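Local coordinates for protein ribonucleoside-diphosphate reductase (Pseudomonas aeruginosa, PDB 5IM3) that binds dATP, an allosteric effector, and probably reduces ribonucleoside diphosphates to deoxyribonucleotides for DNA synthesis, at residues I169-D180 / E216-L226; S573-H582 / E589-D597. All blocks are in the same frame, centred on the assembly; numbering follows the deposited sequence.

Interaction 1 (I169-D180 / E216-L226); sequences ISEACEGLAEVD and EPNYSYVTARL
R225 reaches across to the chain leaving helix 162-173 and gives two bonds from a single nitrogen. Its NH1 donates to E174 O at 2.8 Å, in the plane of both the guanidinium and the carbonyl, and to A172 O at 2.9 Å, there approaching from above the carbonyl plane with a more bent N-H...O angle of 131°. The bonds to A172 and E174 lie on the type II turn C173-L176 and its approach; R225 NH2 is held by Q293 O, so the guanidinium is fixed from more than one direction. Further along, the OH of Y219 accepts from D180 N at 3.0 Å, and N218 ND2 bonds weakly to A177 O. E216 turns its carboxylate to N218 N in a weak capping bond before helix 219-239, while its OE1 forms a salt bridge with K814. Both segments belong to the second ATP cone domain, where the end of one helix and the loop after it pack on the start of another. Apolar contacts accompany the polar ones. L176 CD1 lies over one face of the R225 guanidinium and presses on V222 CG2 at a tight 3.5 Å. A172 CB meets L226 CD2 at 3.9 Å. With V179 CG1 anti to the carbonyl carbon (chi1 -66°), this methyl sits over the centre of the Y219 ring in a CH-pi contact, 4.0 Å from the centroid.

Interaction 2 (S573-H582 / E589-D597); sequences SPQQHVGVVH and EITLNTNKD
With CG anti to the carbonyl carbon (chi1 -67°) and the amide turned only slightly (chi2 -16°), N593 sends its side chain into the bend of 573-582, while a chi1 of 49° sets T594 OG1 between its backbone N and carbonyl carbon, within reach of H582. N593 ND2 donates to Q575 O at 2.9 Å; the acceptor lies in the amide plane, but the nitrogen stands above the carbonyl plane of Q575. G579 CA comes to 3.3 Å from the same ND2, so the glycine backbone runs close against the amide. V581 CG2 comes to 3.4 Å from N593 OD1, the two side chains crossing at about a right angle. In a second side-chain pair, H582 ND1 and T594 OG1 share a hydrogen bond of 3.0 Å at the edge of the imidazole, near its plane. Water 3 accepts from H582 N, donates to L592 O and also bonds T594 OG1, bridging H582 N to L592 O and to the T594 hydroxyl without a regular strand pairing. The far nitrogen of the ring, H582 NE2, is bonded to D514, which with T594 fixes the ring's rotation. The two segments belong to an irregular loop in the barrel domain, between helix 566-571 and strand 600-608: H582 and T594 rest on strand 373-377, L592 touches strand 600-608, and Q575 and V578 lie against helix 646-655.

Interaction 1 comes first along the chain, within the second ATP cone domain, and is complete before interaction 2 begins in the barrel domain. Their centres are about 50 Å apart, on opposite sides of the chain's centre, and their nearest atoms are about 27 Å apart. They lie in different domains and share no helix or strand. Interaction 1 joins helices 162-173 and 219-239 away from the annotated sites, with a salt bridge to helix 807-815 linking the cone to the later part of the chain. Interaction 2 joins two parts of a loop beside barrel strands 373-377 and 600-608, with the H582 side chain about 12 Å from that of D380, a dATP-binding residue.

Interaction 1 (I169-D180 / E216-L226)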
loop_
_atom_site.group_PDB
_atom_site.type_symbol
_atom_site.label_atom_id
_atom_site.label_comp_id
_atom_site.label_asym_id
_atom_site.label_seq_id
_atom_site.Cartn_x
_atom_site.Cartn_y
_atom_site.Cartn_z
ATOM N N ILE A 169 -12.530 42.878 43.779
ATOM C CA ILE A 169 -11.305 42.260 43.280
ATOM C C ILE A 169 -10.414 41.836 44.439
ATOM O O ILE A 169 -9.653 40.868 44.322
ATOM C CB ILE A 169 -10.563 43.203 42.310
ATOM C CG1 ILE A 169 -9.926 44.373 43.057
ATOM C CG2 ILE A 169 -11.501 43.715 41.229
ATOM C CD1 ILE A 169 -8.432 44.209 43.277
ATOM N N SER A 170 -10.492 42.535 45.573
ATOM C CA SER A 170 -9.711 42.137 46.738
ATOM C C SER A 170 -10.300 40.888 47.381
ATOM O O SER A 170 -9.577 39.930 47.681
ATOM C CB SER A 170 -9.644 43.282 47.748
ATOM O OG SER A 170 -8.848 42.922 48.863
ATOM N N GLU A 171 -11.615 40.879 47.601
ATOM C CA GLU A 171 -12.273 39.676 48.092
ATOM C C GLU A 171 -12.129 38.513 47.118
ATOM O O GLU A 171 -12.285 37.357 47.523
ATOM C CB GLU A 171 -13.752 39.964 48.370
ATOM C CG GLU A 171 -13.984 40.973 49.498
ATOM C CD GLU A 171 -15.456 41.204 49.807
ATOM O OE1 GLU A 171 -16.316 40.772 49.008
ATOM O OE2 GLU A 171 -15.751 41.820 50.855
ATOM N N ALA A 172 -11.826 38.792 45.846
ATOM C CA ALA A 172 -11.620 37.729 44.868
ATOM C C ALA A 172 -10.211 37.152 44.949
ATOM O O ALA A 172 -10.032 35.933 44.839
ATOM C CB ALA A 172 -11.895 38.251 43.458
ATOM N N CYS A 173 -9.200 38.006 45.128
ATOM C CA CYS A 173 -7.824 37.550 45.292
ATOM C C CYS A 173 -7.539 37.049 46.700
ATOM O O CYS A 173 -6.395 36.680 46.991
ATOM C CB CYS A 173 -6.848 38.680 44.949
ATOM S SG CYS A 173 -6.781 39.106 43.194
ATOM N N GLU A 174 -8.544 37.026 47.569
ATOM C CA GLU A 174 -8.345 36.642 48.957
ATOM C C GLU A 174 -7.893 35.190 49.064
ATOM O O GLU A 174 -8.478 34.296 48.445
ATOM C CB GLU A 174 -9.645 36.855 49.732
ATOM C CG GLU A 174 -9.571 36.515 51.206
ATOM C CD GLU A 174 -10.887 36.764 51.913
ATOM O OE1 GLU A 174 -11.880 37.072 51.220
ATOM O OE2 GLU A 174 -10.929 36.654 53.157
ATOM N N GLY A 175 -6.845 34.961 49.850
ATOM C CA GLY A 175 -6.401 33.615 50.152
ATOM C C GLY A 175 -5.708 32.888 49.025
ATOM O O GLY A 175 -5.542 31.668 49.111
ATOM N N LEU A 176 -5.295 33.589 47.972
ATOM C CA LEU A 176 -4.649 32.972 46.822
ATOM C C LEU A 176 -3.258 33.556 46.635
ATOM O O LEU A 176 -3.038 34.748 46.871
ATOM C CB LEU A 176 -5.483 33.172 45.549
ATOM C CG LEU A 176 -6.875 32.540 45.578
ATOM C CD1 LEU A 176 -7.653 32.890 44.319
ATOM C CD2 LEU A 176 -6.780 31.029 45.747
ATOM N N ALA A 177 -2.324 32.711 46.213
ATOM C CA ALA A 177 -0.929 33.093 46.058
ATOM C C ALA A 177 -0.634 33.497 44.619
ATOM O O ALA A 177 -1.290 33.045 43.678
ATOM C CB ALA A 177 -0.007 31.944 46.470
ATOM N N GLU A 178 0.374 34.354 44.460
ATOM C CA GLU A 178 0.830 34.800 43.143
ATOM C C GLU A 178 -0.311 35.401 42.324
ATOM O O GLU A 178 -0.341 35.285 41.097
ATOM C CB GLU A 178 1.497 33.654 42.376
ATOM C CG GLU A 178 2.879 33.282 42.894
ATOM C CD GLU A 178 3.914 34.360 42.615
ATOM O OE1 GLU A 178 3.728 35.126 41.645
ATOM O OE2 GLU A 178 4.912 34.447 43.366
ATOM N N VAL A 179 -1.258 36.051 42.996
ATOM C CA VAL A 179 -2.329 36.787 42.336
ATOM C C VAL A 179 -2.199 38.255 42.709
ATOM O O VAL A 179 -1.947 38.590 43.872
ATOM C CB VAL A 179 -3.725 36.247 42.714
ATOM C CG1 VAL A 179 -3.910 34.835 42.170
ATOM C CG2 VAL A 179 -3.926 36.281 44.223
ATOM N N ASP A 180 -2.371 39.128 41.720
ATOM C CA ASP A 180 -2.137 40.561 41.878
ATOM C C ASP A 180 -3.439 41.300 41.577
ATOM O O ASP A 180 -3.813 41.465 40.411
ATOM C CB ASP A 180 -1.009 41.024 40.961
ATOM C CG ASP A 180 -0.499 42.404 41.319
ATOM O OD1 ASP A 180 -1.254 43.174 41.950
ATOM O OD2 ASP A 180 0.657 42.720 40.964
ATOM N N GLU A 216 -0.627 31.581 35.825
ATOM C CA GLU A 216 -0.872 31.252 37.224
ATOM C C GLU A 216 -2.273 30.668 37.378
ATOM O O GLU A 216 -3.266 31.401 37.269
ATOM C CB GLU A 216 -0.701 32.489 38.106
ATOM C CG GLU A 216 -1.153 32.296 39.549
ATOM C CD GLU A 216 -0.450 31.140 40.227
ATOM O OE1 GLU A 216 0.723 30.888 39.886
ATOM O OE2 GLU A 216 -1.070 30.480 41.089
ATOM N N PRO A 217 -2.400 29.365 37.647
ATOM C CA PRO A 217 -3.738 28.754 37.646
ATOM C C PRO A 217 -4.678 29.340 38.684
ATOM O O PRO A 217 -5.895 29.351 38.463
ATOM C CB PRO A 217 -3.443 27.272 37.919
ATOM C CG PRO A 217 -2.149 27.271 38.643
ATOM C CD PRO A 217 -1.360 28.404 38.054
ATOM N N ASN A 218 -4.156 29.841 39.806
ATOM C CA ASN A 218 -5.023 30.353 40.861
ATOM C C ASN A 218 -5.937 31.469 40.375
ATOM O O ASN A 218 -6.933 31.770 41.042
ATOM C CB ASN A 218 -4.186 30.843 42.043
ATOM C CG ASN A 218 -3.664 29.705 42.896
ATOM O OD1 ASN A 218 -4.333 28.687 43.067
ATOM N ND2 ASN A 218 -2.464 29.870 43.434
ATOM N N TYR A 219 -5.635 32.084 39.231
ATOM C CA TYR A 219 -6.550 33.067 38.666
ATOM C C TYR A 219 -7.875 32.450 38.247
ATOM O O TYR A 219 -8.868 33.174 38.124
ATOM C CB TYR A 219 -5.903 33.769 37.475
ATOM C CG TYR A 219 -4.904 34.820 37.888
ATOM C CD1 TYR A 219 -5.325 36.032 38.414
ATOM C CD2 TYR A 219 -3.542 34.599 37.763
ATOM C CE1 TYR A 219 -4.414 36.993 38.800
ATOM C CE2 TYR A 219 -2.627 35.558 38.145
ATOM C CZ TYR A 219 -3.070 36.753 38.662
ATOM O OH TYR A 219 -2.173 37.715 39.050
ATOM N N SER A 220 -7.915 31.134 38.017
ATOM C CA SER A 220 -9.188 30.479 37.740
ATOM C C SER A 220 -10.171 30.707 38.879
ATOM O O SER A 220 -11.348 31.009 38.644
ATOM C CB SER A 220 -8.971 28.984 37.504
ATOM O OG SER A 220 -10.210 28.305 37.362
ATOM N N TYR A 221 -9.708 30.574 40.124
ATOM C CA TYR A 221 -10.561 30.896 41.263
ATOM C C TYR A 221 -10.946 32.368 41.249
ATOM O O TYR A 221 -12.100 32.721 41.513
ATOM C CB TYR A 221 -9.856 30.543 42.572
ATOM C CG TYR A 221 -9.414 29.102 42.678
ATOM C CD1 TYR A 221 -10.336 28.084 42.889
ATOM C CD2 TYR A 221 -8.072 28.761 42.582
ATOM C CE1 TYR A 221 -9.933 26.765 42.992
ATOM C CE2 TYR A 221 -7.659 27.446 42.684
ATOM C CZ TYR A 221 -8.593 26.453 42.888
ATOM O OH TYR A 221 -8.183 25.145 42.990
ATOM N N VAL A 222 -9.986 33.245 40.937
ATOM C CA VAL A 222 -10.273 34.676 40.869
ATOM C C VAL A 222 -11.306 34.956 39.789
ATOM O O VAL A 222 -12.208 35.781 39.968
ATOM C CB VAL A 222 -8.977 35.471 40.622
ATOM C CG1 VAL A 222 -9.269 36.967 40.565
ATOM C CG2 VAL A 222 -7.938 35.161 41.695
ATOM N N THR A 223 -11.180 34.284 38.644
ATOM C CA THR A 223 -12.126 34.493 37.554
ATOM C C THR A 223 -13.538 34.100 37.971
ATOM O O THR A 223 -14.502 34.815 37.674
ATOM C CB THR A 223 -11.688 33.696 36.325
ATOM O OG1 THR A 223 -10.316 33.987 36.028
ATOM C CG2 THR A 223 -12.544 34.053 35.123
ATOM N N ALA A 224 -13.677 32.970 38.669
ATOM C CA ALA A 224 -14.997 32.531 39.114
ATOM C C ALA A 224 -15.584 33.496 40.136
ATOM O O ALA A 224 -16.781 33.805 40.092
ATOM C CB ALA A 224 -14.909 31.123 39.701
ATOM N N ARG A 225 -14.759 33.983 41.066
ATOM C CA ARG A 225 -15.263 34.876 42.103
ATOM C C ARG A 225 -15.731 36.202 41.519
ATOM O O ARG A 225 -16.679 36.804 42.037
ATOM C CB ARG A 225 -14.188 35.095 43.164
ATOM C CG ARG A 225 -13.820 33.823 43.902
ATOM C CD ARG A 225 -12.625 34.019 44.807
ATOM N NE ARG A 225 -12.102 32.748 45.293
ATOM C CZ ARG A 225 -11.081 32.628 46.135
ATOM N NH1 ARG A 225 -10.461 33.708 46.599
ATOM N NH2 ARG A 225 -10.679 31.425 46.514
ATOM N N LEU A 226 -15.096 36.666 40.442
ATOM C CA LEU A 226 -15.548 37.888 39.787
ATOM C C LEU A 226 -16.874 37.670 39.068
ATOM O O LEU A 226 -17.785 38.501 39.167
ATOM C CB LEU A 226 -14.477 38.385 38.815
ATOM C CG LEU A 226 -13.151 38.803 39.460
ATOM C CD1 LEU A 226 -12.087 39.065 38.403
ATOM C CD2 LEU A 226 -13.344 40.029 40.341
#

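Interaction 2 (S573-H582 / E589-D597)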
loop_
_atom_site.group_PDB
_atom_site.type_symbol
_atom_site.label_atom_id
_atom_site.label_comp_id
_atom_site.label_asym_id
_atom_site.label_seq_id
_atom_site.Cartn_x
_atom_site.Cartn_y
_atom_site.Cartn_z
ATOM N N SER A 573 -21.402 -11.466 41.982
ATOM C CA SER A 573 -22.600 -10.696 42.283
ATOM C C SER A 573 -23.155 -11.128 43.638
ATOM O O SER A 573 -23.317 -12.331 43.877
ATOM C CB SER A 573 -23.650 -10.893 41.194
ATOM O OG SER A 573 -24.854 -10.222 41.519
ATOM N N PRO A 574 -23.444 -10.198 44.552
ATOM C CA PRO A 574 -24.044 -10.600 45.837
ATOM C C PRO A 574 -25.465 -11.126 45.717
ATOM O O PRO A 574 -25.984 -11.675 46.699
ATOM C CB PRO A 574 -24.008 -9.306 46.665
ATOM C CG PRO A 574 -22.994 -8.441 45.996
ATOM C CD PRO A 574 -23.084 -8.771 44.544
ATOM N N GLN A 575 -26.107 -10.982 44.558
ATOM C CA GLN A 575 -27.515 -11.321 44.389
ATOM C C GLN A 575 -27.715 -12.576 43.541
ATOM O O GLN A 575 -28.724 -12.704 42.846
ATOM C CB GLN A 575 -28.259 -10.137 43.775
ATOM C CG GLN A 575 -28.350 -8.921 44.693
ATOM C CD GLN A 575 -29.255 -9.168 45.886
ATOM O OE1 GLN A 575 -28.818 -9.671 46.920
ATOM N NE2 GLN A 575 -30.527 -8.820 45.744
ATOM N N GLN A 576 -26.764 -13.514 43.591
ATOM C CA GLN A 576 -26.879 -14.741 42.807
ATOM C C GLN A 576 -28.071 -15.588 43.223
ATOM O O GLN A 576 -28.540 -16.410 42.430
ATOM C CB GLN A 576 -25.609 -15.580 42.942
ATOM C CG GLN A 576 -24.368 -14.927 42.382
ATOM C CD GLN A 576 -23.095 -15.637 42.808
ATOM O OE1 GLN A 576 -22.912 -16.825 42.541
ATOM N NE2 GLN A 576 -22.209 -14.909 43.477
ATOM N N HIS A 577 -28.562 -15.417 44.448
ATOM C CA HIS A 577 -29.613 -16.273 44.981
ATOM C C HIS A 577 -31.001 -15.911 44.476
ATOM O O HIS A 577 -31.951 -16.658 44.740
ATOM C CB HIS A 577 -29.609 -16.207 46.510
ATOM C CG HIS A 577 -29.998 -14.867 47.056
ATOM N ND1 HIS A 577 -29.305 -13.713 46.758
ATOM C CD2 HIS A 577 -31.009 -14.497 47.878
ATOM C CE1 HIS A 577 -29.872 -12.691 47.373
ATOM N NE2 HIS A 577 -30.907 -13.138 48.060
ATOM N N VAL A 578 -31.149 -14.798 43.762
ATOM C CA VAL A 578 -32.473 -14.290 43.430
ATOM C C VAL A 578 -32.516 -13.816 41.981
ATOM O O VAL A 578 -33.547 -13.318 41.517
ATOM C CB VAL A 578 -32.869 -13.165 44.408
ATOM C CG1 VAL A 578 -32.116 -11.875 44.098
ATOM C CG2 VAL A 578 -34.369 -12.937 44.406
ATOM N N GLY A 579 -31.415 -13.972 41.254
ATOM C CA GLY A 579 -31.401 -13.567 39.861
ATOM C C GLY A 579 -30.040 -13.769 39.234
ATOM O O GLY A 579 -29.129 -14.345 39.835
ATOM N N VAL A 580 -29.923 -13.268 38.006
ATOM C CA VAL A 580 -28.735 -13.427 37.176
ATOM C C VAL A 580 -28.409 -12.080 36.545
ATOM O O VAL A 580 -29.311 -11.328 36.161
ATOM C CB VAL A 580 -28.953 -14.504 36.085
ATOM C CG1 VAL A 580 -27.819 -14.494 35.053
ATOM C CG2 VAL A 580 -29.089 -15.889 36.713
ATOM N N VAL A 581 -27.117 -11.773 36.445
ATOM C CA VAL A 581 -26.666 -10.585 35.726
ATOM C C VAL A 581 -26.602 -10.920 34.242
ATOM O O VAL A 581 -25.817 -11.776 33.820
ATOM C CB VAL A 581 -25.302 -10.102 36.239
ATOM C CG1 VAL A 581 -24.927 -8.779 35.575
ATOM C CG2 VAL A 581 -25.318 -9.968 37.751
ATOM N N HIS A 582 -27.419 -10.233 33.446
ATOM C CA HIS A 582 -27.555 -10.539 32.032
ATOM C C HIS A 582 -26.719 -9.635 31.144
ATOM O O HIS A 582 -26.514 -9.960 29.967
ATOM C CB HIS A 582 -29.029 -10.439 31.620
ATOM C CG HIS A 582 -29.887 -11.534 32.176
ATOM N ND1 HIS A 582 -31.033 -11.289 32.898
ATOM C CD2 HIS A 582 -29.766 -12.881 32.110
ATOM C CE1 HIS A 582 -31.580 -12.436 33.260
ATOM N NE2 HIS A 582 -30.831 -13.418 32.792
ATOM N N GLU A 589 -19.998 -0.270 34.150
ATOM C CA GLU A 589 -19.552 -0.385 35.533
ATOM C C GLU A 589 -20.604 -0.987 36.456
ATOM O O GLU A 589 -20.319 -1.187 37.643
ATOM C CB GLU A 589 -19.122 0.986 36.081
ATOM C CG GLU A 589 -20.251 1.884 36.612
ATOM C CD GLU A 589 -21.093 2.497 35.515
ATOM O OE1 GLU A 589 -20.888 2.153 34.331
ATOM O OE2 GLU A 589 -21.958 3.335 35.839
ATOM N N ILE A 590 -21.798 -1.285 35.953
ATOM C CA ILE A 590 -22.913 -1.759 36.766
ATOM C C ILE A 590 -23.150 -3.232 36.466
ATOM O O ILE A 590 -23.101 -3.655 35.306
ATOM C CB ILE A 590 -24.180 -0.926 36.489
ATOM C CG1 ILE A 590 -23.903 0.558 36.757
ATOM C CG2 ILE A 590 -25.346 -1.421 37.325
ATOM C CD1 ILE A 590 -23.494 0.873 38.191
ATOM N N THR A 591 -23.418 -4.018 37.523
ATOM C CA THR A 591 -23.663 -5.458 37.387
ATOM C C THR A 591 -24.837 -5.813 38.305
ATOM O O THR A 591 -24.653 -6.265 39.437
ATOM C CB THR A 591 -22.418 -6.286 37.715
ATOM O OG1 THR A 591 -21.961 -5.975 39.036
ATOM C CG2 THR A 591 -21.303 -6.007 36.720
ATOM N N LEU A 592 -26.051 -5.609 37.796
ATOM C CA LEU A 592 -27.277 -5.856 38.540
ATOM C C LEU A 592 -28.160 -6.847 37.788
ATOM O O LEU A 592 -28.103 -6.947 36.559
ATOM C CB LEU A 592 -28.047 -4.550 38.772
ATOM C CG LEU A 592 -27.324 -3.458 39.564
ATOM C CD1 LEU A 592 -28.146 -2.176 39.560
ATOM C CD2 LEU A 592 -27.045 -3.909 40.989
ATOM N N ASN A 593 -28.984 -7.573 38.542
ATOM C CA ASN A 593 -29.885 -8.560 37.960
ATOM C C ASN A 593 -31.023 -7.891 37.195
ATOM O O ASN A 593 -31.469 -6.791 37.528
ATOM C CB ASN A 593 -30.481 -9.456 39.045
ATOM C CG ASN A 593 -29.449 -10.338 39.712
ATOM O OD1 ASN A 593 -28.342 -10.516 39.206
ATOM N ND2 ASN A 593 -29.814 -10.909 40.855
ATOM N N THR A 594 -31.507 -8.587 36.167
ATOM C CA THR A 594 -32.689 -8.167 35.426
ATOM C C THR A 594 -33.569 -9.378 35.158
ATOM O O THR A 594 -33.094 -10.516 35.132
ATOM C CB THR A 594 -32.326 -7.497 34.092
ATOM O OG1 THR A 594 -31.376 -8.305 33.387
ATOM C CG2 THR A 594 -31.739 -6.112 34.333
ATOM N N ASN A 595 -34.861 -9.128 34.970
ATOM C CA ASN A 595 -35.768 -10.181 34.533
ATOM C C ASN A 595 -37.052 -9.545 34.014
ATOM O O ASN A 595 -37.143 -8.326 33.839
ATOM C CB ASN A 595 -36.041 -11.190 35.659
ATOM C CG ASN A 595 -36.754 -10.574 36.851
ATOM O OD1 ASN A 595 -37.728 -9.831 36.702
ATOM N ND2 ASN A 595 -36.274 -10.896 38.045
ATOM N N LYS A 596 -38.039 -10.401 33.759
ATOM C CA LYS A 596 -39.343 -9.992 33.253
ATOM C C LYS A 596 -39.922 -8.814 34.037
ATOM O O LYS A 596 -40.582 -7.939 33.464
ATOM C CB LYS A 596 -40.264 -11.214 33.319
ATOM C CG LYS A 596 -41.656 -11.064 32.769
ATOM C CD LYS A 596 -42.330 -12.443 32.673
ATOM C CE LYS A 596 -42.557 -13.092 34.043
ATOM N NZ LYS A 596 -43.735 -12.518 34.741
ATOM N N ASP A 597 -39.675 -8.766 35.348
ATOM C CA ASP A 597 -40.315 -7.785 36.220
ATOM C C ASP A 597 -39.312 -6.871 36.915
ATOM O O ASP A 597 -39.672 -6.189 37.879
ATOM C CB ASP A 597 -41.179 -8.497 37.262
ATOM C CG ASP A 597 -42.305 -9.301 36.636
ATOM O OD1 ASP A 597 -43.095 -8.714 35.861
ATOM O OD2 ASP A 597 -42.397 -10.518 36.914
HETATM O O HOH W 1 -26.903 -11.829 40.656
HETATM O O HOH W 2 -33.042 -10.198 40.975
HETATM O O HOH W 3 -28.866 -7.850 33.908
#